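Local coordinates for protein alanine racemase, biosynthetic (Pseudomonas aeruginosa PAO1, PDB 6A2F) that is a dimeric, pyridoxal-phosphate-bearing enzyme of the alanine racemase family, built from an N-terminal TIM barrel and a strand-rich C-terminal domain, at residues A[21-26]-A[195-200]; A[157-162]-A[207-212]. One frame throughout, in Å; residues are numbered along the deposited sequence.

Both contacts belong to the TIM-barrel domain, and they share neighbouring elements: helix 194-199, used in interaction 1, leads through a loop to strand 207-208, used in interaction 2. Their centres lie about 11 Å apart and they touch directly, Ala196 packing on Phe160, and Val197 and Ala24 on Leu208. Interaction 1 is partly buried, has its centre about 17 Å from the chain centre and consists of van der Waals packing around one cysteine. Interaction 2 is buried, has its centre about 11 Å from that of the chain and is mainly polar, with an arginine held by a carbonyl oxygen and an imidazole beside the cofactor.

Interaction 1: A[21-26]-A[195-200]; sequences KRCAPQ and AAVLTI
Cys23 meets Val197 and Leu198 near the C-terminal end of helix 10-22, against helix 194-199, and it is the one residue of 21-26 that brings its side chain against 195-200. Leading up to it, Lys21 belongs to the helix and turns its CB away from the other segment; its amino group forms a salt bridge with Asp54. At Cys23 the CB instead points toward helix 194-199, and the CA atoms of Cys23 and Val197 lie 6.6 Å apart, the nearest CA pair of the two segments. The sulfur sits beside the cysteine's own backbone N, with chi1 at -68°, which brings both CB and SG against the same backbone oxygen: Cys23 CB is 3.4 Å from Val197 O, and Cys23 SG is also 3.4 Å from Val197 O. That oxygen also accepts a hydrogen bond from His204 NE2, in the loop before strand 207-208. In the TIM barrel, helix 10-22 precedes strand 28-32 and helix 194-199 precedes strand 207-208, and these two strands are parallel neighbours; the contact therefore joins two helices of the outer layer, each preceding one of these adjacent strands. Val197 adds its CG1 methyl, swung opposite its backbone N (chi1 165°), which lies 3.9 Å from Cys23 CB and the same distance from Cys23 SG. Leu198 starts with its CB directed away, but its far end returns toward the sulfur, and Leu198 CD2 comes within 4.2 Å of Cys23 SG. Beyond the cysteine, Ala24 N bonds back to Lys21 O at 3.1 Å, and the alanine methyl packs against His204 as the segment heads for strand 28-32.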
loop_
_atom_site.group_PDB
_atom_site.type_symbol
_atom_site.label_atom_id
_atom_site.label_comp_id
_atom_site.label_asym_id
_atom_site.label_seq_id
_atom_site.Cartn_x
_atom_site.Cartn_y
_atom_site.Cartn_z
ATOM N N LYS A 21 3.398 -20.576 20.631
ATOM C CA LYS A 21 3.709 -20.837 22.034
ATOM C C LYS A 21 4.110 -22.294 22.284
ATOM O O LYS A 21 4.991 -22.569 23.102
ATOM C CB LYS A 21 2.550 -20.418 22.936
ATOM C CG LYS A 21 2.596 -18.944 23.323
ATOM C CD LYS A 21 1.538 -18.585 24.362
ATOM C CE LYS A 21 1.779 -19.230 25.723
ATOM N NZ LYS A 21 3.117 -18.904 26.289
ATOM N N ARG A 22 3.488 -23.211 21.544
ATOM C CA ARG A 22 3.750 -24.650 21.660
ATOM C C ARG A 22 5.162 -25.048 21.190
ATOM O O ARG A 22 5.683 -26.092 21.592
ATOM C CB ARG A 22 2.658 -25.445 20.923
ATOM C CG ARG A 22 2.758 -26.962 21.004
ATOM C CD ARG A 22 2.408 -27.525 22.378
ATOM N NE ARG A 22 2.256 -28.981 22.313
ATOM C CZ ARG A 22 1.821 -29.757 23.306
ATOM N NH1 ARG A 22 1.484 -29.238 24.480
ATOM N NH2 ARG A 22 1.720 -31.068 23.119
ATOM N N CYS A 23 5.781 -24.206 20.363
ATOM C CA CYS A 23 7.177 -24.399 19.958
ATOM C C CYS A 23 8.159 -24.275 21.123
ATOM O O CYS A 23 9.233 -24.867 21.098
ATOM C CB CYS A 23 7.563 -23.408 18.863
ATOM S SG CYS A 23 6.725 -23.685 17.290
ATOM N N ALA A 24 7.789 -23.489 22.129
ATOM C CA ALA A 24 8.600 -23.313 23.334
ATOM C C ALA A 24 7.676 -23.102 24.532
ATOM O O ALA A 24 7.579 -21.990 25.047
ATOM C CB ALA A 24 9.555 -22.137 23.169
ATOM N N PRO A 25 6.992 -24.176 24.983
ATOM C CA PRO A 25 5.887 -24.037 25.952
ATOM C C PRO A 25 6.280 -23.451 27.309
ATOM O O PRO A 25 5.452 -22.813 27.957
ATOM C CB PRO A 25 5.357 -25.469 26.109
ATOM C CG PRO A 25 6.472 -26.350 25.659
ATOM C CD PRO A 25 7.227 -25.583 24.610
ATOM N N GLN A 26 7.527 -23.643 27.727
ATOM C CA GLN A 26 7.971 -23.110 29.015
ATOM C C GLN A 26 8.435 -21.653 28.911
ATOM O O GLN A 26 8.838 -21.038 29.907
ATOM C CB GLN A 26 9.065 -23.991 29.617
ATOM C CG GLN A 26 8.647 -25.444 29.790
ATOM C CD GLN A 26 9.732 -26.299 30.410
ATOM O OE1 GLN A 26 9.439 -27.245 31.142
ATOM N NE2 GLN A 26 10.994 -25.973 30.122
ATOM N N ALA A 195 10.176 -17.240 11.683
ATOM C CA ALA A 195 11.087 -18.185 11.053
ATOM C C ALA A 195 11.826 -19.021 12.096
ATOM O O ALA A 195 11.801 -20.255 12.043
ATOM C CB ALA A 195 12.069 -17.451 10.150
ATOM N N ALA A 196 12.452 -18.342 13.056
ATOM C CA ALA A 196 13.236 -19.006 14.085
ATOM C C ALA A 196 12.372 -19.759 15.092
ATOM O O ALA A 196 12.796 -20.790 15.617
ATOM C CB ALA A 196 14.144 -18.007 14.795
ATOM N N VAL A 197 11.166 -19.251 15.358
ATOM C CA VAL A 197 10.231 -19.911 16.282
ATOM C C VAL A 197 9.926 -21.324 15.793
ATOM O O VAL A 197 9.753 -22.250 16.595
ATOM C CB VAL A 197 8.913 -19.115 16.454
ATOM C CG1 VAL A 197 7.823 -19.972 17.095
ATOM C CG2 VAL A 197 9.148 -17.864 17.285
ATOM N N LEU A 198 9.885 -21.484 14.475
ATOM C CA LEU A 198 9.540 -22.761 13.872
ATOM C C LEU A 198 10.744 -23.656 13.584
ATOM O O LEU A 198 10.600 -24.872 13.519
ATOM C CB LEU A 198 8.714 -22.550 12.596
ATOM C CG LEU A 198 7.261 -22.098 12.772
ATOM C CD1 LEU A 198 6.784 -21.348 11.534
ATOM C CD2 LEU A 198 6.341 -23.270 13.098
ATOM N N THR A 199 11.926 -23.067 13.414
ATOM C CA THR A 199 13.068 -23.835 12.916
ATOM C C THR A 199 14.377 -23.747 13.710
ATOM O O THR A 199 15.246 -24.605 13.538
ATOM C CB THR A 199 13.354 -23.521 11.433
ATOM O OG1 THR A 199 13.644 -22.127 11.288
ATOM C CG2 THR A 199 12.154 -23.892 10.556
ATOM N N ILE A 200 14.532 -22.729 14.561
ATOM C CA ILE A 200 15.779 -22.551 15.334
ATOM C C ILE A 200 15.529 -22.586 16.852
ATOM O O ILE A 200 15.566 -21.536 17.504
ATOM C CB ILE A 200 16.529 -21.226 14.986
ATOM C CG1 ILE A 200 16.331 -20.786 13.524
ATOM C CG2 ILE A 200 18.007 -21.309 15.370
ATOM C CD1 ILE A 200 16.892 -21.716 12.470
#

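Interaction 2: A[157-162]-A[207-212]; sequences ISHFAC and WLRPGI
A buried, mainly polar contact joins Arg209, next to strand 207-208, to Ile157 at the end of strand 151-157 and to Ser158 and His159 in the chain that follows, in the TIM barrel beside the cofactor. The arginine does nearly all the reaching: its chain bends at chi3 (-54°) and presents the guanidinium edge to the other segment. NH2 is the shared donor. Arg209 NH2 bonds to the backbone oxygen Ser158 O at 2.9 Å, with the donor rising 36° above the carbonyl plane. It also bonds to the imidazole, Arg209 NH2 to His159 ND1 likewise measuring 2.9 Å. This second bond meets the ring at its edge and in plane, with the ring and guanidinium planes 44° apart. A weaker bond, Arg209 NH1 to Ser158 O at 3.2 Å, completes a fork on the carbonyl, and NH1 also bonds to Ser190 OG. Ile157 lies over one face of the guanidinium, where Ile157 CG1 comes within 3.4 Å of Arg209 NH1, while its CD1 methyl touches the arginine's CD and NE. Arg209 NE bonds to the cofactor ring nitrogen N1 of the modified Lys34, and His159 NE2 bonds to Tyr254 OH of the second subunit, so the imidazole is gripped at both nitrogens and a polar chain runs from cofactor to dimer interface. The His159 side chain lies about 5 Å from a bound D-lysine (nearest atoms). Gly211 and Ile212 offer their backbone N-H groups to the cofactor phosphate. On its flanks, 157-162 leans on helix 169-179 through Phe160 and Ala161, while Ile212 packs against helix 341-346.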
loop_
_atom_site.group_PDB
_atom_site.type_symbol
_atom_site.label_atom_id
_atom_site.label_comp_id
_atom_site.label_asym_id
_atom_site.label_seq_id
_atom_site.Cartn_x
_atom_site.Cartn_y
_atom_site.Cartn_z
ATOM N N ILE A 157 18.244 -8.331 23.136
ATOM C CA ILE A 157 17.466 -8.594 21.924
ATOM C C ILE A 157 18.336 -8.483 20.660
ATOM O O ILE A 157 19.202 -7.606 20.557
ATOM C CB ILE A 157 16.183 -7.709 21.840
ATOM C CG1 ILE A 157 15.250 -8.192 20.717
ATOM C CG2 ILE A 157 16.526 -6.228 21.691
ATOM C CD1 ILE A 157 13.914 -7.481 20.649
ATOM N N SER A 158 18.119 -9.406 19.725
ATOM C CA SER A 158 18.714 -9.341 18.398
ATOM C C SER A 158 17.762 -9.984 17.397
ATOM O O SER A 158 16.780 -10.620 17.786
ATOM C CB SER A 158 20.082 -10.022 18.370
ATOM O OG SER A 158 20.880 -9.501 17.323
ATOM N N HIS A 159 18.056 -9.825 16.113
ATOM C CA HIS A 159 17.134 -10.224 15.057
ATOM C C HIS A 159 17.892 -10.827 13.869
ATOM O O HIS A 159 18.888 -10.258 13.417
ATOM C CB HIS A 159 16.304 -9.006 14.623
ATOM C CG HIS A 159 15.177 -9.329 13.691
ATOM N ND1 HIS A 159 14.001 -9.912 14.114
ATOM C CD2 HIS A 159 15.039 -9.131 12.358
ATOM C CE1 HIS A 159 13.191 -10.067 13.082
ATOM N NE2 HIS A 159 13.798 -9.601 12.003
ATOM N N PHE A 160 17.417 -11.978 13.383
ATOM C CA PHE A 160 18.044 -12.706 12.268
ATOM C C PHE A 160 17.805 -12.027 10.928
ATOM O O PHE A 160 16.774 -11.389 10.732
ATOM C CB PHE A 160 17.485 -14.127 12.167
ATOM C CG PHE A 160 17.996 -15.074 13.217
ATOM C CD1 PHE A 160 19.349 -15.397 13.294
ATOM C CD2 PHE A 160 17.112 -15.683 14.105
ATOM C CE1 PHE A 160 19.812 -16.291 14.248
ATOM C CE2 PHE A 160 17.570 -16.579 15.060
ATOM C CZ PHE A 160 18.921 -16.883 15.133
ATOM N N ALA A 161 18.745 -12.192 10.000
ATOM C CA ALA A 161 18.599 -11.653 8.639
ATOM C C ALA A 161 18.130 -12.692 7.610
ATOM O O ALA A 161 17.572 -12.336 6.570
ATOM C CB ALA A 161 19.900 -11.004 8.178
ATOM N N CYS A 162 18.372 -13.969 7.898
ATOM C CA CYS A 162 18.157 -15.029 6.912
ATOM C C CYS A 162 17.567 -16.304 7.510
ATOM O O CYS A 162 17.699 -17.385 6.924
ATOM C CB CYS A 162 19.467 -15.378 6.195
ATOM S SG CYS A 162 20.399 -13.990 5.517
ATOM N N TRP A 207 11.786 -14.951 25.388
ATOM C CA TRP A 207 10.616 -14.383 24.723
ATOM C C TRP A 207 10.704 -14.563 23.209
ATOM O O TRP A 207 11.616 -14.045 22.563
ATOM C CB TRP A 207 10.435 -12.896 25.074
ATOM C CG TRP A 207 9.880 -12.652 26.451
ATOM C CD1 TRP A 207 10.559 -12.729 27.631
ATOM C CD2 TRP A 207 8.535 -12.278 26.787
ATOM N NE1 TRP A 207 9.721 -12.439 28.685
ATOM C CE2 TRP A 207 8.473 -12.159 28.197
ATOM C CE3 TRP A 207 7.374 -12.043 26.036
ATOM C CZ2 TRP A 207 7.297 -11.811 28.874
ATOM C CZ3 TRP A 207 6.203 -11.700 26.712
ATOM C CH2 TRP A 207 6.179 -11.583 28.121
ATOM N N LEU A 208 9.753 -15.312 22.660
ATOM C CA LEU A 208 9.595 -15.442 21.219
ATOM C C LEU A 208 8.976 -14.166 20.663
ATOM O O LEU A 208 8.274 -13.452 21.380
ATOM C CB LEU A 208 8.690 -16.634 20.895
ATOM C CG LEU A 208 8.984 -17.987 21.560
ATOM C CD1 LEU A 208 7.858 -18.963 21.257
ATOM C CD2 LEU A 208 10.331 -18.561 21.134
ATOM N N ARG A 209 9.232 -13.869 19.390
ATOM C CA ARG A 209 8.626 -12.699 18.751
ATOM C C ARG A 209 7.959 -13.072 17.436
ATOM O O ARG A 209 8.405 -12.624 16.370
ATOM C CB ARG A 209 9.662 -11.594 18.509
ATOM C CG ARG A 209 10.507 -11.225 19.714
ATOM C CD ARG A 209 11.285 -9.941 19.476
ATOM N NE ARG A 209 12.089 -9.975 18.253
ATOM C CZ ARG A 209 13.332 -10.449 18.173
ATOM N NH1 ARG A 209 13.942 -10.957 19.242
ATOM N NH2 ARG A 209 13.966 -10.423 17.010
ATOM N N PRO A 210 6.889 -13.896 17.494
ATOM C CA PRO A 210 6.196 -14.222 16.250
ATOM C C PRO A 210 5.352 -13.067 15.717
ATOM O O PRO A 210 4.582 -12.455 16.463
ATOM C CB PRO A 210 5.311 -15.409 16.640
ATOM C CG PRO A 210 5.101 -15.272 18.102
ATOM C CD PRO A 210 6.369 -14.676 18.632
ATOM N N GLY A 211 5.539 -12.772 14.431
ATOM C CA GLY A 211 4.720 -11.821 13.697
ATOM C C GLY A 211 3.932 -12.511 12.597
ATOM O O GLY A 211 2.807 -12.962 12.816
ATOM N N ILE A 212 4.542 -12.610 11.418
ATOM C CA ILE A 212 3.873 -13.106 10.209
ATOM C C ILE A 212 3.143 -14.448 10.387
ATOM O O ILE A 212 2.043 -14.633 9.848
ATOM C CB ILE A 212 4.844 -13.135 8.996
ATOM C CG1 ILE A 212 4.092 -13.336 7.668
ATOM C CG2 ILE A 212 5.939 -14.178 9.181
ATOM C CD1 ILE A 212 3.305 -12.131 7.192
#